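PDB 4EWT: peptidase, M20/M25/M40 family from Staphylococcus aureus, which probably hydrolyses the amide bond of N-acylated amino acids or related substrates, as a two-manganese amidohydrolase of the M20 peptidase family. Local coordinates for residues P27-E33 and F79-P83; M100-G104 and H361-F366; C103-H108 and G162-M166. All coordinates share one frame; numbering follows the deposited sequence.

Interaction 1. Residues P27-E33 and F79-P83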
# COMPACT_ATOMS: atom_id res chain seq x y z
N PRO A 27 15.11 -41.23 16.12
CA PRO A 27 15.21 -40.35 14.95
C PRO A 27 16.47 -39.50 14.99
O PRO A 27 16.96 -39.14 16.07
CB PRO A 27 13.97 -39.46 15.08
CG PRO A 27 13.76 -39.34 16.55
CD PRO A 27 14.18 -40.68 17.13
N GLU A 28 17.00 -39.19 13.81
CA GLU A 28 18.16 -38.31 13.71
C GLU A 28 17.95 -37.24 12.66
O GLU A 28 17.32 -37.47 11.63
CB GLU A 28 19.42 -39.10 13.37
CG GLU A 28 19.97 -39.89 14.54
CD GLU A 28 20.96 -40.94 14.10
OE1 GLU A 28 20.74 -41.54 13.02
OE2 GLU A 28 21.95 -41.16 14.82
N LEU A 29 18.51 -36.07 12.94
CA LEU A 29 18.42 -34.90 12.07
C LEU A 29 19.12 -35.09 10.73
O LEU A 29 20.03 -35.92 10.61
CB LEU A 29 19.03 -33.68 12.78
CG LEU A 29 18.13 -32.68 13.52
CD1 LEU A 29 16.72 -33.17 13.75
CD2 LEU A 29 18.79 -32.28 14.83
N SER A 30 18.70 -34.31 9.73
CA SER A 30 19.33 -34.27 8.42
C SER A 30 20.82 -33.95 8.54
O SER A 30 21.20 -33.02 9.26
CB SER A 30 18.65 -33.23 7.53
OG SER A 30 17.25 -33.39 7.49
N PHE A 31 21.65 -34.72 7.84
CA PHE A 31 23.12 -34.60 7.87
C PHE A 31 23.77 -35.08 9.17
O PHE A 31 24.97 -34.89 9.37
CB PHE A 31 23.58 -33.18 7.49
CG PHE A 31 23.08 -32.70 6.15
CD1 PHE A 31 23.63 -33.20 4.97
CD2 PHE A 31 22.07 -31.75 6.08
CE1 PHE A 31 23.17 -32.76 3.73
CE2 PHE A 31 21.61 -31.30 4.84
CZ PHE A 31 22.16 -31.81 3.66
N HIS A 32 22.98 -35.70 10.05
CA HIS A 32 23.49 -36.27 11.31
C HIS A 32 22.87 -37.65 11.60
O HIS A 32 22.74 -38.05 12.76
CB HIS A 32 23.25 -35.32 12.48
CG HIS A 32 23.81 -33.95 12.27
ND1 HIS A 32 25.11 -33.61 12.58
CD2 HIS A 32 23.24 -32.82 11.78
CE1 HIS A 32 25.32 -32.34 12.29
NE2 HIS A 32 24.20 -31.84 11.80
N GLU A 33 22.51 -38.36 10.54
CA GLU A 33 21.81 -39.63 10.67
C GLU A 33 22.87 -40.75 10.60
O GLU A 33 22.93 -41.54 9.66
CB GLU A 33 20.68 -39.76 9.63
CG GLU A 33 21.08 -39.50 8.18
CD GLU A 33 21.15 -38.02 7.82
OE1 GLU A 33 20.09 -37.39 7.60
OE2 GLU A 33 22.28 -37.50 7.73
N PHE A 79 15.11 -41.28 5.10
CA PHE A 79 15.21 -41.69 6.51
C PHE A 79 15.61 -40.64 7.55
O PHE A 79 15.80 -40.97 8.73
CB PHE A 79 16.07 -42.96 6.67
CG PHE A 79 17.51 -42.80 6.26
CD1 PHE A 79 18.46 -42.34 7.17
CD2 PHE A 79 17.94 -43.20 4.99
CE1 PHE A 79 19.81 -42.24 6.81
CE2 PHE A 79 19.28 -43.10 4.62
CZ PHE A 79 20.22 -42.62 5.53
N ASP A 80 15.73 -39.38 7.13
CA ASP A 80 16.03 -38.29 8.07
C ASP A 80 14.78 -37.85 8.83
O ASP A 80 13.66 -37.97 8.33
CB ASP A 80 16.70 -37.09 7.38
CG ASP A 80 15.84 -36.49 6.27
OD1 ASP A 80 15.07 -37.22 5.60
OD2 ASP A 80 15.96 -35.26 6.04
N ALA A 81 15.00 -37.36 10.05
CA ALA A 81 13.91 -36.84 10.88
C ALA A 81 13.98 -35.31 10.97
O ALA A 81 14.78 -34.69 10.27
CB ALA A 81 13.97 -37.46 12.26
N LEU A 82 13.16 -34.71 11.84
CA LEU A 82 13.02 -33.25 11.94
C LEU A 82 13.29 -32.71 13.35
O LEU A 82 13.15 -33.45 14.33
CB LEU A 82 11.61 -32.84 11.50
CG LEU A 82 11.27 -32.94 10.01
CD1 LEU A 82 9.78 -33.19 9.84
CD2 LEU A 82 11.70 -31.69 9.28
N PRO A 83 13.67 -31.41 13.47
CA PRO A 83 13.88 -30.78 14.78
C PRO A 83 12.55 -30.40 15.47
O PRO A 83 12.21 -29.22 15.57
CB PRO A 83 14.68 -29.51 14.43
CG PRO A 83 14.24 -29.17 13.04
CD PRO A 83 14.02 -30.50 12.36
O HOH W 1 16.58 -40.82 11.38
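P27 lays its CB against the methyl of A81, the two carbons 3.5 Å apart and tighter than ordinary van der Waals packing. At E28 the backbone takes over: A81 N gives its hydrogen to E28 O at 2.8 Å, while a water lies between E28 N, from which it accepts, and F79 O, 2.8 Å from that water, so one residue reaches two points of the 79-83 loop. The carboxylate of E28 turns outward to T36 and to the backbone of E35. L29 opens a type II turn that ends at H32, and its CD1 rests alongside the L82-P83 peptide, 3.5 Å from P83 N. S30 follows with a short bond, its OG 2.7 Å from D80 OD2 on the anti lone pair, the one turned away from D80 OD1; with OG beside its own backbone N (chi1 -51°), the hydroxyl faces that oxygen. E33, just ahead of helix 34-43, bends at chi2 (-81°) and its side chain crosses that of F79 at about a right angle, E33 CG 3.3 Å from F79 CE1. E33 OE1 lies near D80 CB and is bound by A137 N. D80 OD2 has a second donor in the backbone N of E139, a manganese ligand. Two donors, S30 OG and E139 N, thus grip one buried oxygen and fix how the D80 carboxylate is turned, consistent with a second-shell role.

Interaction 2. Residues M100-G104 and H361-F366. With MN (manganese (II) ion), chain E; MN (manganese (II) ion), chain F.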
# COMPACT_ATOMS: atom_id res chain seq x y z
N MET A 100 12.14 -35.73 16.01
CA MET A 100 10.98 -36.60 15.77
C MET A 100 10.82 -36.95 14.29
O MET A 100 10.99 -36.08 13.42
CB MET A 100 9.71 -35.88 16.24
CG MET A 100 8.41 -36.59 15.89
SD MET A 100 6.94 -35.58 16.18
CE MET A 100 5.67 -36.77 15.74
N HIS A 101 10.47 -38.21 14.00
CA HIS A 101 10.05 -38.59 12.65
C HIS A 101 8.63 -38.11 12.37
O HIS A 101 7.67 -38.89 12.40
CB HIS A 101 10.16 -40.10 12.43
CG HIS A 101 11.50 -40.55 11.95
ND1 HIS A 101 12.01 -40.20 10.71
CD2 HIS A 101 12.44 -41.32 12.53
CE1 HIS A 101 13.20 -40.74 10.56
NE2 HIS A 101 13.49 -41.42 11.65
N ALA A 102 8.51 -36.81 12.08
CA ALA A 102 7.22 -36.14 11.90
C ALA A 102 6.73 -36.12 10.44
O ALA A 102 5.77 -35.41 10.13
CB ALA A 102 7.28 -34.71 12.46
N CYS A 103 7.37 -36.90 9.57
CA CYS A 103 7.00 -36.96 8.14
C CYS A 103 6.87 -38.40 7.61
O CYS A 103 6.70 -38.61 6.40
CB CYS A 103 7.99 -36.17 7.28
SG CYS A 103 7.30 -35.44 5.76
N GLY A 104 6.97 -39.38 8.51
CA GLY A 104 6.74 -40.78 8.16
C GLY A 104 7.92 -41.44 7.48
O GLY A 104 7.77 -42.50 6.87
N HIS A 361 1.65 -33.24 8.49
CA HIS A 361 3.10 -33.48 8.60
C HIS A 361 3.85 -32.34 9.27
O HIS A 361 3.46 -31.17 9.17
CB HIS A 361 3.69 -33.75 7.21
CG HIS A 361 3.25 -35.04 6.61
ND1 HIS A 361 1.93 -35.30 6.29
CD2 HIS A 361 3.95 -36.14 6.25
CE1 HIS A 361 1.84 -36.52 5.78
NE2 HIS A 361 3.04 -37.05 5.75
N HIS A 362 4.94 -32.70 9.96
CA HIS A 362 5.77 -31.76 10.73
C HIS A 362 5.16 -31.26 12.06
O HIS A 362 5.83 -30.59 12.84
CB HIS A 362 6.15 -30.52 9.90
CG HIS A 362 7.11 -30.81 8.79
ND1 HIS A 362 8.23 -30.05 8.55
CD2 HIS A 362 7.12 -31.79 7.85
CE1 HIS A 362 8.87 -30.52 7.51
NE2 HIS A 362 8.22 -31.58 7.06
N HIS A 363 3.89 -31.60 12.30
CA HIS A 363 3.22 -31.27 13.57
C HIS A 363 3.68 -32.21 14.70
O HIS A 363 3.89 -33.40 14.45
CB HIS A 363 1.70 -31.36 13.36
CG HIS A 363 0.88 -30.82 14.49
ND1 HIS A 363 0.28 -29.58 14.45
CD2 HIS A 363 0.54 -31.36 15.68
CE1 HIS A 363 -0.38 -29.37 15.57
NE2 HIS A 363 -0.25 -30.44 16.34
N PRO A 364 3.86 -31.69 15.93
CA PRO A 364 4.26 -32.52 17.09
C PRO A 364 3.36 -33.72 17.37
O PRO A 364 3.80 -34.68 18.02
CB PRO A 364 4.19 -31.54 18.26
CG PRO A 364 4.47 -30.22 17.66
CD PRO A 364 3.87 -30.25 16.28
N LYS A 365 2.11 -33.67 16.90
CA LYS A 365 1.15 -34.75 17.14
C LYS A 365 0.95 -35.67 15.93
O LYS A 365 0.11 -36.58 15.97
CB LYS A 365 -0.19 -34.20 17.66
CG LYS A 365 -1.19 -33.81 16.57
CD LYS A 365 -2.63 -34.13 16.98
CE LYS A 365 -3.26 -32.98 17.74
NZ LYS A 365 -4.67 -33.30 18.07
N PHE A 366 1.73 -35.44 14.87
CA PHE A 366 1.71 -36.24 13.64
C PHE A 366 1.63 -37.74 13.93
O PHE A 366 2.43 -38.27 14.71
CB PHE A 366 2.96 -35.92 12.81
CG PHE A 366 3.14 -36.80 11.59
CD1 PHE A 366 2.52 -36.48 10.39
CD2 PHE A 366 3.95 -37.93 11.65
CE1 PHE A 366 2.69 -37.29 9.27
CE2 PHE A 366 4.13 -38.74 10.53
CZ PHE A 366 3.49 -38.41 9.33
MN MN E . 8.74 -33.49 5.51
MN MN F . 8.79 -36.44 3.89
O HOH W 2 9.66 -34.18 3.38
O HOH W 3 9.94 -37.12 2.06
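C103 and H362 meet at a manganese ion. C103 SG bridges the two manganese ions of the probable active site, 2.4 Å from the chain E ion and 2.6 Å from the chain F ion. Its thiolate gets there with SG anti to the backbone N (chi1 -150°). H362 NE2 binds the chain E ion at 2.5 Å, with the metal in the ring plane, and E139 completes the protein ligands of that ion. H105 and H164 hold the other, and one water bridges the pair, as expected of a cocatalytic M20 centre.

A single backbone hydrogen bond ties the loops directly, from H362 N to A102 O, 2.8 Å long and nearly straight at 173°. The same carbonyl oxygen sits over the centre of the F366 ring, 3.2 Å above its plane, with C103 N over the same face nearer the rim. F366 CG stands anti to its backbone N (chi1 173°), which sends the ring beneath the A102-C103 peptide as far as G104 N. F366 CE1 in turn lies over the face of the H361 ring.

The sulfur-bearing side chains make the remaining contacts. C103 SG meets H361 at the ring edge, 3.5 Å from H361 CD2, and the neighbouring ring nitrogen, NE2, hydrogen-bonds to V165 O. M100, extended beyond CG, brings its CE methyl to 3.6 Å from P364 O and on toward F366 CB.

The 100-104 loop leads directly into helix 105-120. The other loop, 361-366, lies between strand 344-350 and helix 372-386. H362 also packs on H198 of the second subunit, whereas H361 reaches the end of strand 159-166.

Interaction 3. Residues C103-H108 and G162-M166. With MN (manganese (II) ion), chain F; MN (manganese (II) ion), chain E.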
# COMPACT_ATOMS: atom_id res chain seq x y z
N CYS A 103 7.37 -36.90 9.57
CA CYS A 103 7.00 -36.96 8.14
C CYS A 103 6.87 -38.40 7.61
O CYS A 103 6.70 -38.61 6.40
CB CYS A 103 7.99 -36.17 7.28
SG CYS A 103 7.30 -35.44 5.76
N GLY A 104 6.97 -39.38 8.51
CA GLY A 104 6.74 -40.78 8.16
C GLY A 104 7.92 -41.44 7.48
O GLY A 104 7.77 -42.50 6.87
N HIS A 105 9.09 -40.82 7.57
CA HIS A 105 10.32 -41.36 6.97
C HIS A 105 10.74 -42.67 7.63
O HIS A 105 11.34 -43.53 6.99
CB HIS A 105 11.46 -40.33 7.04
CG HIS A 105 11.26 -39.13 6.18
ND1 HIS A 105 12.26 -38.20 5.97
CD2 HIS A 105 10.18 -38.69 5.48
CE1 HIS A 105 11.81 -37.25 5.17
NE2 HIS A 105 10.55 -37.52 4.87
N ASP A 106 10.43 -42.82 8.92
CA ASP A 106 10.61 -44.10 9.61
C ASP A 106 9.74 -45.19 8.96
O ASP A 106 10.20 -46.32 8.75
CB ASP A 106 10.29 -43.97 11.10
CG ASP A 106 8.89 -43.41 11.35
OD1 ASP A 106 8.39 -42.60 10.53
OD2 ASP A 106 8.29 -43.79 12.37
N ALA A 107 8.50 -44.83 8.62
CA ALA A 107 7.60 -45.76 7.94
C ALA A 107 8.05 -46.04 6.51
O ALA A 107 7.97 -47.18 6.06
CB ALA A 107 6.18 -45.24 7.96
N HIS A 108 8.55 -45.03 5.80
CA HIS A 108 9.11 -45.28 4.48
C HIS A 108 10.27 -46.28 4.52
O HIS A 108 10.34 -47.20 3.70
CB HIS A 108 9.55 -43.98 3.81
CG HIS A 108 8.46 -42.97 3.66
ND1 HIS A 108 8.71 -41.62 3.56
CD2 HIS A 108 7.11 -43.11 3.62
CE1 HIS A 108 7.56 -40.97 3.45
NE2 HIS A 108 6.58 -41.85 3.49
N GLY A 162 8.87 -43.55 -6.06
CA GLY A 162 8.90 -43.24 -4.64
C GLY A 162 7.50 -43.17 -4.10
O GLY A 162 6.54 -42.92 -4.83
N VAL A 163 7.39 -43.39 -2.80
CA VAL A 163 6.10 -43.37 -2.13
C VAL A 163 6.25 -42.50 -0.91
O VAL A 163 7.30 -42.52 -0.25
CB VAL A 163 5.65 -44.80 -1.72
CG1 VAL A 163 4.57 -44.75 -0.64
CG2 VAL A 163 5.13 -45.55 -2.92
N HIS A 164 5.22 -41.71 -0.63
CA HIS A 164 5.13 -40.99 0.62
C HIS A 164 3.80 -41.33 1.28
O HIS A 164 2.74 -41.28 0.63
CB HIS A 164 5.21 -39.47 0.38
CG HIS A 164 5.82 -38.71 1.51
ND1 HIS A 164 5.18 -38.54 2.71
CD2 HIS A 164 7.01 -38.09 1.63
CE1 HIS A 164 5.94 -37.82 3.52
NE2 HIS A 164 7.06 -37.53 2.88
N VAL A 165 3.85 -41.71 2.55
CA VAL A 165 2.65 -41.83 3.38
C VAL A 165 2.05 -40.44 3.61
O VAL A 165 2.77 -39.46 3.85
CB VAL A 165 2.94 -42.48 4.75
CG1 VAL A 165 3.31 -43.96 4.58
CG2 VAL A 165 4.05 -41.72 5.52
N MET A 166 0.72 -40.36 3.52
CA MET A 166 0.01 -39.11 3.71
C MET A 166 -0.97 -39.20 4.88
O MET A 166 -2.03 -39.82 4.76
CB MET A 166 -0.72 -38.71 2.43
CG MET A 166 0.20 -38.54 1.23
SD MET A 166 1.45 -37.26 1.45
CE MET A 166 0.57 -35.83 0.83
MN MN F . 8.79 -36.44 3.89
MN MN E . 8.74 -33.49 5.51
O HOH W 2 9.66 -34.18 3.38
O HOH W 3 9.94 -37.12 2.06
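V163 begins the contact between strand 159-166 of the central mixed sheet and the first turn of helix 105-120, at the dinuclear metal centre of an M20-type catalytic domain. Its carbonyl oxygen lies over one face of the H108 ring, and G104 O covers the opposite face, so the ring is sandwiched between two backbone carbonyl oxygens, which limits its tilt. H164 comes next and does two jobs. Its NE2 binds the chain F manganese at 2.3 Å, matched by H105 NE2 at the same length, and its ring face receives the edge of H108. That T-shaped pair has planes 75° apart and H108 CE1 directly above the ring centre. H164 ND1 donates to V165 O in the plane of its own imidazole, 2.8 Å away, which fixes the ring's rotation and directs NE2 at the metal. C103 O approaches H164 CE1 to 3.1 Å. V165 sends CG2 between its backbone N and carbonyl carbon (chi1 -68° for CG1), toward G104 CA and the H108 ring. H108 ND1 is hydrogen-bonded to D78 OD1, leaving the other nitrogen to accept from the strand: V165 N donates to H108 NE2 at 2.9 Å, the donor 16° out of the ring plane.

The three contacts adjoin one dinuclear manganese site, their centres 11 to 14 Å from one another. Interactions 2 and 3 share C103 and G104: from the bridging thiolate, interaction 2 reaches H362 on the chain E ion, while interaction 3 supplies H105 and H164 to the chain F ion. They also join through H361 NE2 and V165 O, 3.1 Å apart, so one carbonyl serves both H361 and H164. Interaction 1 contributes no ligand, though the L82 side chain lies about 4 Å from a manganese. It meets interaction 2 where L82 O lies 3.0 Å from M100 N, a probable hydrogen bond, and interaction 3 where D80 O is 2.8 Å from H105 ND1, a weak hydrogen bond to the other ring nitrogen of a metal ligand.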